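Local structure of Mll8193 protein (Mesorhizobium loti, 3FH1) at residues 28-33 and 72-77; 77-82 and 97-102. The protein is of unknown function but, as an NTF2-like protein of the SnoaL type, probably holds a small molecule in a pocket. All coordinates share one frame; numbering follows the deposited sequence.

Contact 1 (28-33 and 72-77); sequences DVFQLH and AIATQP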
ATOM      1  N   ASP A  28       1.767 -18.297   1.677  1.00 23.45           N
ATOM      2  CA  ASP A  28       1.407 -19.707   1.513  1.00 23.20           C
ATOM      3  C   ASP A  28       0.218 -20.070   2.370  1.00 24.36           C
ATOM      4  O   ASP A  28      -0.566 -20.915   1.986  1.00 25.25           O
ATOM      5  CB  ASP A  28       2.539 -20.646   1.891  1.00 23.61           C
ATOM      6  CG  ASP A  28       3.608 -20.775   0.826  1.00 34.70           C
ATOM      7  OD1 ASP A  28       3.390 -20.325  -0.321  1.00 35.05           O
ATOM      8  OD2 ASP A  28       4.688 -21.333   1.168  1.00 34.40           O
ATOM      9  N   VAL A  29       0.032 -19.408   3.513  1.00 20.87           N
ATOM     10  CA  VAL A  29      -1.139 -19.714   4.344  1.00 22.23           C
ATOM     11  C   VAL A  29      -2.414 -19.545   3.510  1.00 23.31           C
ATOM     12  O   VAL A  29      -3.332 -20.366   3.577  1.00 23.74           O
ATOM     13  CB  VAL A  29      -1.206 -18.792   5.586  1.00 24.19           C
ATOM     14  CG1 VAL A  29      -2.662 -18.775   6.197  1.00 21.55           C
ATOM     15  CG2 VAL A  29      -0.121 -19.185   6.605  1.00 22.79           C
ATOM     16  N   PHE A  30      -2.444 -18.497   2.705  1.00 22.55           N
ATOM     17  CA  PHE A  30      -3.633 -18.165   1.927  1.00 24.91           C
ATOM     18  C   PHE A  30      -3.734 -18.997   0.676  1.00 25.22           C
ATOM     19  O   PHE A  30      -4.823 -19.409   0.302  1.00 27.92           O
ATOM     20  CB  PHE A  30      -3.707 -16.648   1.669  1.00 25.61           C
ATOM     21  CG  PHE A  30      -3.708 -15.898   2.930  1.00 22.02           C
ATOM     22  CD1 PHE A  30      -4.870 -15.715   3.637  1.00 22.62           C
ATOM     23  CD2 PHE A  30      -2.523 -15.481   3.488  1.00 22.56           C
ATOM     24  CE1 PHE A  30      -4.848 -15.089   4.875  1.00 24.61           C
ATOM     25  CE2 PHE A  30      -2.509 -14.878   4.739  1.00 25.62           C
ATOM     26  CZ  PHE A  30      -3.681 -14.678   5.404  1.00 25.18           C
ATOM     27  N   GLN A  31      -2.608 -19.204   0.022  1.00 23.03           N
ATOM     28  CA  GLN A  31      -2.585 -20.001  -1.218  1.00 25.04           C
ATOM     29  C   GLN A  31      -2.934 -21.456  -0.967  1.00 25.89           C
ATOM     30  O   GLN A  31      -3.624 -22.075  -1.784  1.00 26.51           O
ATOM     31  CB  GLN A  31      -1.216 -19.910  -1.854  1.00 24.71           C
ATOM     32  CG  GLN A  31      -0.847 -18.492  -2.310  1.00 29.55           C
ATOM     33  CD  GLN A  31      -1.826 -17.931  -3.347  1.00 39.11           C
ATOM     34  OE1 GLN A  31      -2.002 -18.508  -4.428  1.00 44.52           O
ATOM     35  NE2 GLN A  31      -2.478 -16.840  -3.014  1.00 37.95           N
ATOM     36  N   LEU A  32      -2.490 -22.000   0.170  1.00 23.95           N
ATOM     37  CA  LEU A  32      -2.741 -23.380   0.548  1.00 25.41           C
ATOM     38  C   LEU A  32      -3.969 -23.549   1.445  1.00 25.42           C
ATOM     39  O   LEU A  32      -4.327 -24.658   1.801  1.00 24.94           O
ATOM     40  CB  LEU A  32      -1.514 -23.941   1.265  1.00 26.59           C
ATOM     41  CG  LEU A  32      -0.217 -23.904   0.446  1.00 32.70           C
ATOM     42  CD1 LEU A  32       0.908 -24.435   1.306  1.00 40.76           C
ATOM     43  CD2 LEU A  32      -0.328 -24.701  -0.842  1.00 37.44           C
ATOM     44  N   HIS A  33      -4.634 -22.447   1.765  1.00 22.32           N
ATOM     45  CA  HIS A  33      -5.780 -22.435   2.689  1.00 21.97           C
ATOM     46  C   HIS A  33      -5.449 -23.211   3.968  1.00 23.56           C
ATOM     47  O   HIS A  33      -6.213 -24.082   4.417  1.00 25.20           O
ATOM     48  CB  HIS A  33      -7.037 -22.961   2.019  1.00 20.75           C
ATOM     49  CG  HIS A  33      -7.396 -22.214   0.785  1.00 20.82           C
ATOM     50  ND1 HIS A  33      -8.061 -21.010   0.815  1.00 21.21           N
ATOM     51  CD2 HIS A  33      -7.168 -22.493  -0.521  1.00 28.14           C
ATOM     52  CE1 HIS A  33      -8.233 -20.581  -0.427  1.00 27.31           C
ATOM     53  NE2 HIS A  33      -7.700 -21.464  -1.253  1.00 27.89           N
ATOM     54  N   ALA A  72      -9.616 -17.420   9.477  1.00 21.76           N
ATOM     55  CA  ALA A  72     -10.955 -17.437   8.921  1.00 23.04           C
ATOM     56  C   ALA A  72     -10.867 -17.059   7.438  1.00 23.14           C
ATOM     57  O   ALA A  72     -11.566 -17.637   6.603  1.00 26.96           O
ATOM     58  CB  ALA A  72     -11.859 -16.456   9.669  1.00 25.53           C
ATOM     59  N   ILE A  73     -10.091 -16.026   7.146  1.00 22.32           N
ATOM     60  CA  ILE A  73      -9.914 -15.537   5.764  1.00 24.78           C
ATOM     61  C   ILE A  73      -9.367 -16.661   4.903  1.00 25.79           C
ATOM     62  O   ILE A  73      -9.889 -16.908   3.814  1.00 27.29           O
ATOM     63  CB  ILE A  73      -9.051 -14.268   5.665  1.00 27.42           C
ATOM     64  CG1 ILE A  73      -9.833 -13.083   6.270  1.00 24.32           C
ATOM     65  CG2 ILE A  73      -8.659 -13.979   4.163  1.00 22.91           C
ATOM     66  CD1 ILE A  73      -8.978 -11.850   6.521  1.00 25.04           C
ATOM     67  N   ALA A  74      -8.348 -17.340   5.401  1.00 23.96           N
ATOM     68  CA  ALA A  74      -7.649 -18.404   4.653  1.00 22.72           C
ATOM     69  C   ALA A  74      -8.492 -19.614   4.359  1.00 23.06           C
ATOM     70  O   ALA A  74      -8.183 -20.368   3.446  1.00 23.06           O
ATOM     71  CB  ALA A  74      -6.380 -18.864   5.394  1.00 23.23           C
ATOM     72  N   THR A  75      -9.489 -19.844   5.186  1.00 21.74           N
ATOM     73  CA  THR A  75     -10.284 -21.049   5.084  1.00 23.57           C
ATOM     74  C   THR A  75     -11.742 -20.813   4.676  1.00 26.47           C
ATOM     75  O   THR A  75     -12.542 -21.759   4.699  1.00 27.77           O
ATOM     76  CB  THR A  75     -10.243 -21.867   6.420  1.00 26.01           C
ATOM     77  OG1 THR A  75     -10.802 -21.077   7.472  1.00 27.11           O
ATOM     78  CG2 THR A  75      -8.820 -22.284   6.748  1.00 25.61           C
ATOM     79  N   GLN A  76     -12.105 -19.594   4.285  0.50 27.05           N
ATOM     80  CA  GLN A  76     -13.489 -19.310   3.889  0.50 27.12           C
ATOM     81  C   GLN A  76     -13.791 -19.966   2.534  0.50 27.15           C
ATOM     82  O   GLN A  76     -13.165 -19.611   1.534  0.50 25.88           O
ATOM     83  CB  GLN A  76     -13.722 -17.793   3.809  0.50 28.28           C
ATOM     84  CG  GLN A  76     -15.156 -17.357   3.500  0.50 30.50           C
ATOM     85  CD  GLN A  76     -16.156 -17.792   4.557  0.50 35.79           C
ATOM     86  OE1 GLN A  76     -15.803 -18.033   5.711  0.50 41.73           O
ATOM     87  NE2 GLN A  76     -17.417 -17.893   4.164  0.50 44.28           N
ATOM     88  N   PRO A  77     -14.754 -20.915   2.485  1.00 26.36           N
ATOM     89  CA  PRO A  77     -15.075 -21.573   1.214  1.00 26.41           C
ATOM     90  C   PRO A  77     -15.394 -20.614   0.074  1.00 26.81           C
ATOM     91  O   PRO A  77     -16.019 -19.545   0.261  1.00 25.21           O
ATOM     92  CB  PRO A  77     -16.310 -22.450   1.550  1.00 26.70           C
ATOM     93  CG  PRO A  77     -16.246 -22.641   3.007  1.00 28.76           C
ATOM     94  CD  PRO A  77     -15.594 -21.411   3.586  1.00 27.43           C
TER
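Ala74 O, near the end of helix 63-75, is gripped by His33: ND1 of the imidazole stands 2.7 Å from Ala74 O, and His33 CA adds a CA-H...O contact to the same oxygen. Ala74 O lies near the plane of the imidazole, at its edge, whereas ND1 is tilted 28° from the carbonyl plane of Ala74, and the N-H...O angle of 146° shows a bent bond. Two helix ends of the NTF2-like fold meet here, those of 16-31 and 63-75. Helix 16-31 closes in a Schellman motif, with His33, at positive phi, as its C-prime residue; Asp34 N returns to Val29 O, and the weak bond from His33 N reaches Phe30 O. Because CG lies beside the backbone N (chi1 -57°), the imidazole keeps Phe30 O over one face while its ND1 edge is presented to the neighbouring helix. Histidine suits the place, since a flat ring with an N-H at its edge can reach a carbonyl near a helix end, where such oxygens often lack a partner in the following turn.

Beneath the polar bond the helices pack through small and apolar groups. Ala74 turns its CB toward helix 16-31, where a methyl is small enough to let the two backbones come close: His33 and Ala74 have their CA atoms 4.9 Å apart. That methyl, Ala74 CB, meets Val29 CG1 at 3.8 Å and Phe30 CD1 at 3.9 Å. Val29 CG1, anti to the backbone N, also lies over the centre of the Phe30 ring. Phe26 and Trp70 make edge-to-face pairs with the same phenyl, and an unidentified ligand lies close by. The side chains of Phe30 and Ile73 cross at a slant, and Phe30 CE1 touches Ile73 CG2 at 4.0 Å.

Contact 2 (77-82 and 97-102); sequences PGTRFD and WRYWMA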
ATOM      1  N   PRO A  77     -14.754 -20.915   2.485  1.00 26.36           N
ATOM      2  CA  PRO A  77     -15.075 -21.573   1.214  1.00 26.41           C
ATOM      3  C   PRO A  77     -15.394 -20.614   0.074  1.00 26.81           C
ATOM      4  O   PRO A  77     -16.019 -19.545   0.261  1.00 25.21           O
ATOM      5  CB  PRO A  77     -16.310 -22.450   1.550  1.00 26.70           C
ATOM      6  CG  PRO A  77     -16.246 -22.641   3.007  1.00 28.76           C
ATOM      7  CD  PRO A  77     -15.594 -21.411   3.586  1.00 27.43           C
ATOM      8  N   GLY A  78     -14.911 -20.978  -1.099  1.00 26.00           N
ATOM      9  CA  GLY A  78     -15.201 -20.231  -2.305  1.00 28.52           C
ATOM     10  C   GLY A  78     -14.411 -18.968  -2.509  1.00 29.29           C
ATOM     11  O   GLY A  78     -14.715 -18.216  -3.422  1.00 30.29           O
ATOM     12  N   THR A  79     -13.404 -18.744  -1.672  1.00 26.29           N
ATOM     13  CA  THR A  79     -12.606 -17.522  -1.749  1.00 24.28           C
ATOM     14  C   THR A  79     -11.146 -17.884  -1.956  1.00 25.94           C
ATOM     15  O   THR A  79     -10.700 -18.977  -1.582  1.00 25.81           O
ATOM     16  CB  THR A  79     -12.725 -16.708  -0.485  1.00 25.16           C
ATOM     17  OG1 THR A  79     -12.093 -17.407   0.588  1.00 27.10           O
ATOM     18  CG2 THR A  79     -14.173 -16.434  -0.139  1.00 26.75           C
ATOM     19  N   ARG A  80     -10.407 -16.972  -2.589  0.50 25.23           N
ATOM     20  CA  ARG A  80      -8.986 -17.167  -2.850  0.50 23.58           C
ATOM     21  C   ARG A  80      -8.313 -15.820  -3.106  0.50 23.55           C
ATOM     22  O   ARG A  80      -8.972 -14.784  -3.214  0.50 21.49           O
ATOM     23  CB  ARG A  80      -8.769 -18.080  -4.066  0.50 25.52           C
ATOM     24  CG  ARG A  80      -8.907 -17.392  -5.439  0.50 23.74           C
ATOM     25  CD  ARG A  80      -8.786 -18.377  -6.599  0.50 25.64           C
ATOM     26  NE  ARG A  80      -8.910 -17.713  -7.898  0.50 29.31           N
ATOM     27  CZ  ARG A  80     -10.060 -17.505  -8.552  0.50 32.53           C
ATOM     28  NH1 ARG A  80     -11.225 -17.904  -8.046  0.50 30.96           N
ATOM     29  NH2 ARG A  80     -10.045 -16.882  -9.727  0.50 27.69           N
ATOM     30  N   PHE A  81      -6.994 -15.855  -3.182  1.00 21.37           N
ATOM     31  CA  PHE A  81      -6.205 -14.686  -3.553  1.00 22.25           C
ATOM     32  C   PHE A  81      -5.275 -15.010  -4.705  1.00 24.61           C
ATOM     33  O   PHE A  81      -4.673 -16.087  -4.729  1.00 23.42           O
ATOM     34  CB  PHE A  81      -5.299 -14.201  -2.404  1.00 24.51           C
ATOM     35  CG  PHE A  81      -6.027 -13.612  -1.226  1.00 23.81           C
ATOM     36  CD1 PHE A  81      -6.521 -14.413  -0.210  1.00 24.45           C
ATOM     37  CD2 PHE A  81      -6.163 -12.250  -1.091  1.00 24.99           C
ATOM     38  CE1 PHE A  81      -7.192 -13.834   0.898  1.00 24.40           C
ATOM     39  CE2 PHE A  81      -6.816 -11.697  -0.001  1.00 24.96           C
ATOM     40  CZ  PHE A  81      -7.320 -12.525   1.001  1.00 26.93           C
ATOM     41  N   ASP A  82      -5.150 -14.072  -5.650  1.00 23.48           N
ATOM     42  CA  ASP A  82      -4.062 -14.078  -6.601  1.00 23.30           C
ATOM     43  C   ASP A  82      -3.058 -13.041  -6.118  1.00 23.19           C
ATOM     44  O   ASP A  82      -3.413 -11.930  -5.738  1.00 25.51           O
ATOM     45  CB  ASP A  82      -4.508 -13.658  -7.983  1.00 23.86           C
ATOM     46  CG  ASP A  82      -5.499 -14.598  -8.612  1.00 28.61           C
ATOM     47  OD1 ASP A  82      -5.437 -15.801  -8.318  1.00 30.30           O
ATOM     48  OD2 ASP A  82      -6.328 -14.122  -9.402  1.00 31.41           O
ATOM     49  N   TRP A  97      -2.444  -7.857  -4.206  1.00 21.54           N
ATOM     50  CA  TRP A  97      -3.284  -9.012  -4.437  1.00 21.00           C
ATOM     51  C   TRP A  97      -4.618  -8.700  -5.065  1.00 19.84           C
ATOM     52  O   TRP A  97      -5.056  -7.561  -5.119  1.00 20.27           O
ATOM     53  CB  TRP A  97      -3.490  -9.787  -3.109  1.00 20.47           C
ATOM     54  CG  TRP A  97      -3.869  -8.947  -1.935  1.00 21.95           C
ATOM     55  CD1 TRP A  97      -3.039  -8.615  -0.901  1.00 21.01           C
ATOM     56  CD2 TRP A  97      -5.165  -8.416  -1.583  1.00 20.81           C
ATOM     57  NE1 TRP A  97      -3.695  -7.864   0.026  1.00 22.84           N
ATOM     58  CE2 TRP A  97      -5.002  -7.738  -0.351  1.00 20.35           C
ATOM     59  CE3 TRP A  97      -6.422  -8.423  -2.179  1.00 22.38           C
ATOM     60  CZ2 TRP A  97      -6.060  -7.072   0.277  1.00 20.78           C
ATOM     61  CZ3 TRP A  97      -7.453  -7.758  -1.557  1.00 22.53           C
ATOM     62  CH2 TRP A  97      -7.276  -7.126  -0.349  1.00 21.92           C
ATOM     63  N   ARG A  98      -5.259  -9.751  -5.580  1.00 20.01           N
ATOM     64  CA  ARG A  98      -6.642  -9.734  -6.014  1.00 19.96           C
ATOM     65  C   ARG A  98      -7.367 -10.806  -5.201  1.00 20.99           C
ATOM     66  O   ARG A  98      -6.950 -11.978  -5.184  1.00 21.84           O
ATOM     67  CB  ARG A  98      -6.773 -10.025  -7.500  1.00 22.31           C
ATOM     68  CG  ARG A  98      -8.233 -10.087  -7.909  1.00 21.95           C
ATOM     69  CD  ARG A  98      -8.424 -10.319  -9.380  1.00 24.40           C
ATOM     70  NE  ARG A  98      -7.772  -9.359 -10.264  1.00 23.59           N
ATOM     71  CZ  ARG A  98      -8.387  -8.274 -10.716  1.00 22.39           C
ATOM     72  NH1 ARG A  98      -9.636  -8.008 -10.352  1.00 23.99           N
ATOM     73  NH2 ARG A  98      -7.767  -7.460 -11.551  1.00 25.12           N
ATOM     74  N   TYR A  99      -8.401 -10.378  -4.491  1.00 21.43           N
ATOM     75  CA  TYR A  99      -9.227 -11.280  -3.664  1.00 22.40           C
ATOM     76  C   TYR A  99     -10.482 -11.647  -4.435  1.00 23.71           C
ATOM     77  O   TYR A  99     -11.200 -10.764  -4.933  1.00 23.22           O
ATOM     78  CB  TYR A  99      -9.595 -10.549  -2.363  1.00 23.93           C
ATOM     79  CG  TYR A  99     -10.511 -11.328  -1.450  1.00 24.50           C
ATOM     80  CD1 TYR A  99     -10.114 -12.513  -0.918  1.00 23.74           C
ATOM     81  CD2 TYR A  99     -11.769 -10.823  -1.080  1.00 27.14           C
ATOM     82  CE1 TYR A  99     -10.923 -13.231  -0.060  1.00 26.02           C
ATOM     83  CE2 TYR A  99     -12.618 -11.549  -0.224  1.00 29.21           C
ATOM     84  CZ  TYR A  99     -12.174 -12.749   0.299  1.00 31.59           C
ATOM     85  OH  TYR A  99     -12.961 -13.502   1.167  1.00 29.88           O
ATOM     86  N   TRP A 100     -10.762 -12.955  -4.488  1.00 23.28           N
ATOM     87  CA  TRP A 100     -11.935 -13.496  -5.150  1.00 23.04           C
ATOM     88  C   TRP A 100     -12.905 -13.949  -4.093  1.00 27.94           C
ATOM     89  O   TRP A 100     -12.563 -14.726  -3.210  1.00 26.72           O
ATOM     90  CB  TRP A 100     -11.573 -14.671  -6.054  1.00 25.02           C
ATOM     91  CG  TRP A 100     -10.711 -14.303  -7.183  1.00 22.56           C
ATOM     92  CD1 TRP A 100      -9.340 -14.244  -7.204  1.00 22.81           C
ATOM     93  CD2 TRP A 100     -11.143 -13.980  -8.497  1.00 27.05           C
ATOM     94  NE1 TRP A 100      -8.913 -13.885  -8.449  1.00 27.05           N
ATOM     95  CE2 TRP A 100      -9.998 -13.710  -9.261  1.00 22.76           C
ATOM     96  CE3 TRP A 100     -12.396 -13.870  -9.098  1.00 26.82           C
ATOM     97  CZ2 TRP A 100     -10.061 -13.357 -10.608  1.00 25.97           C
ATOM     98  CZ3 TRP A 100     -12.453 -13.508 -10.426  1.00 26.09           C
ATOM     99  CH2 TRP A 100     -11.286 -13.276 -11.170  1.00 27.10           C
HETATM  100  N   MSE A 101     -14.128 -13.440  -4.208  1.00 31.44           N
HETATM  101  CA  MSE A 101     -15.195 -13.681  -3.246  1.00 34.64           C
HETATM  102  C   MSE A 101     -16.079 -14.836  -3.692  1.00 31.12           C
HETATM  103  O   MSE A 101     -16.092 -15.205  -4.861  1.00 29.73           O
HETATM  104  CB  MSE A 101     -16.014 -12.415  -3.094  1.00 32.52           C
HETATM  105  CG  MSE A 101     -15.337 -11.376  -2.254  1.00 40.56           C
HETATM  106 SE   MSE A 101     -16.026  -9.600  -2.663  0.75 48.52          SE
HETATM  107  CE  MSE A 101     -14.879  -9.226  -3.992  1.00 27.41           C
ATOM    108  N   ALA A 102     -16.803 -15.412  -2.738  1.00 36.55           N
ATOM    109  CA  ALA A 102     -17.676 -16.557  -3.015  1.00 38.20           C
ATOM    110  C   ALA A 102     -18.728 -16.261  -4.069  1.00 39.12           C
ATOM    111  O   ALA A 102     -19.132 -17.168  -4.780  1.00 40.90           O
ATOM    112  CB  ALA A 102     -18.320 -17.068  -1.732  1.00 38.78           C
TER
HETATM  113  O   HOH W   1     -11.915 -15.011   2.995  1.00 32.08           O
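Arg80, in one of its two conformers, lies along Trp100 on one face of a beta hairpin, where strands 80-89 and 92-100 run antiparallel in the curved sheet of the NTF2-like fold. From CB, a chi1 of 80° swings CG between the backbone N and carbonyl carbon, and Arg80 CG touches Trp100 CD1 at 3.6 Å. The chain then runs extended to Arg80 NE, also near Trp100 CD1; Arg80 CZ stands over the five-membered ring of Trp100, 3.5 Å from its centroid, and Arg80 NH2 comes within 3.2 Å of Trp100 CE2. The guanidinium is tilted only 13° from the indole, a flat cation-pi stack. At the indole edge Trp100 NE1 donates to Asp82 OD2 (2.8 Å), which lies near the indole plane, but NE1 meets it from above the carboxylate plane. Were an alanine to stand in place of Trp100, Asp82 OD2 would probably lose this donor and the guanidinium of Arg80 would be freer to turn.

In the backbone, Arg80 and Trp100 form a hydrogen-bonded pair, as do Asp82 and Arg98. Phe81 and Tyr99, the non-hydrogen-bonded pair between them, point to the other face, where Phe81 CZ rests 3.4 Å from Tyr99 CD1 and the phenyl edge meets the face of Trp97 at 90°. Trp97 NE1 is held by Asn111, and an unidentified ligand lies near this indole. Arg98 reaches a salt bridge with Asp56 of the second subunit.

The two faces thus differ in chemistry: Phe81, Trp97 and Tyr99 make an aromatic cluster, whereas opposite, Trp100 offers its pi face to a cation and its N-H to an anion, probably easing both charges.

Contact 1 closes before contact 2 opens, and the two share Pro77, in the turn that leads from helix 63-75 into strand 80-89. Their centres lie 9 Å apart on the same side of the chain's centre: contact 1 joins two helix ends above the curved sheet, and contact 2 joins two neighbouring strands within it. Layer meets layer where Gln31 NE2 probably hydrogen-bonds to Phe81 O (2.9 Å) and Ile73 CG2 packs on Phe81 CE1 (3.6 Å). Phe30 and Trp97 each have a bound ligand of unknown identity about 4 Å from their side chains, consistent with a pocket between helices and sheet, as in other NTF2-like proteins.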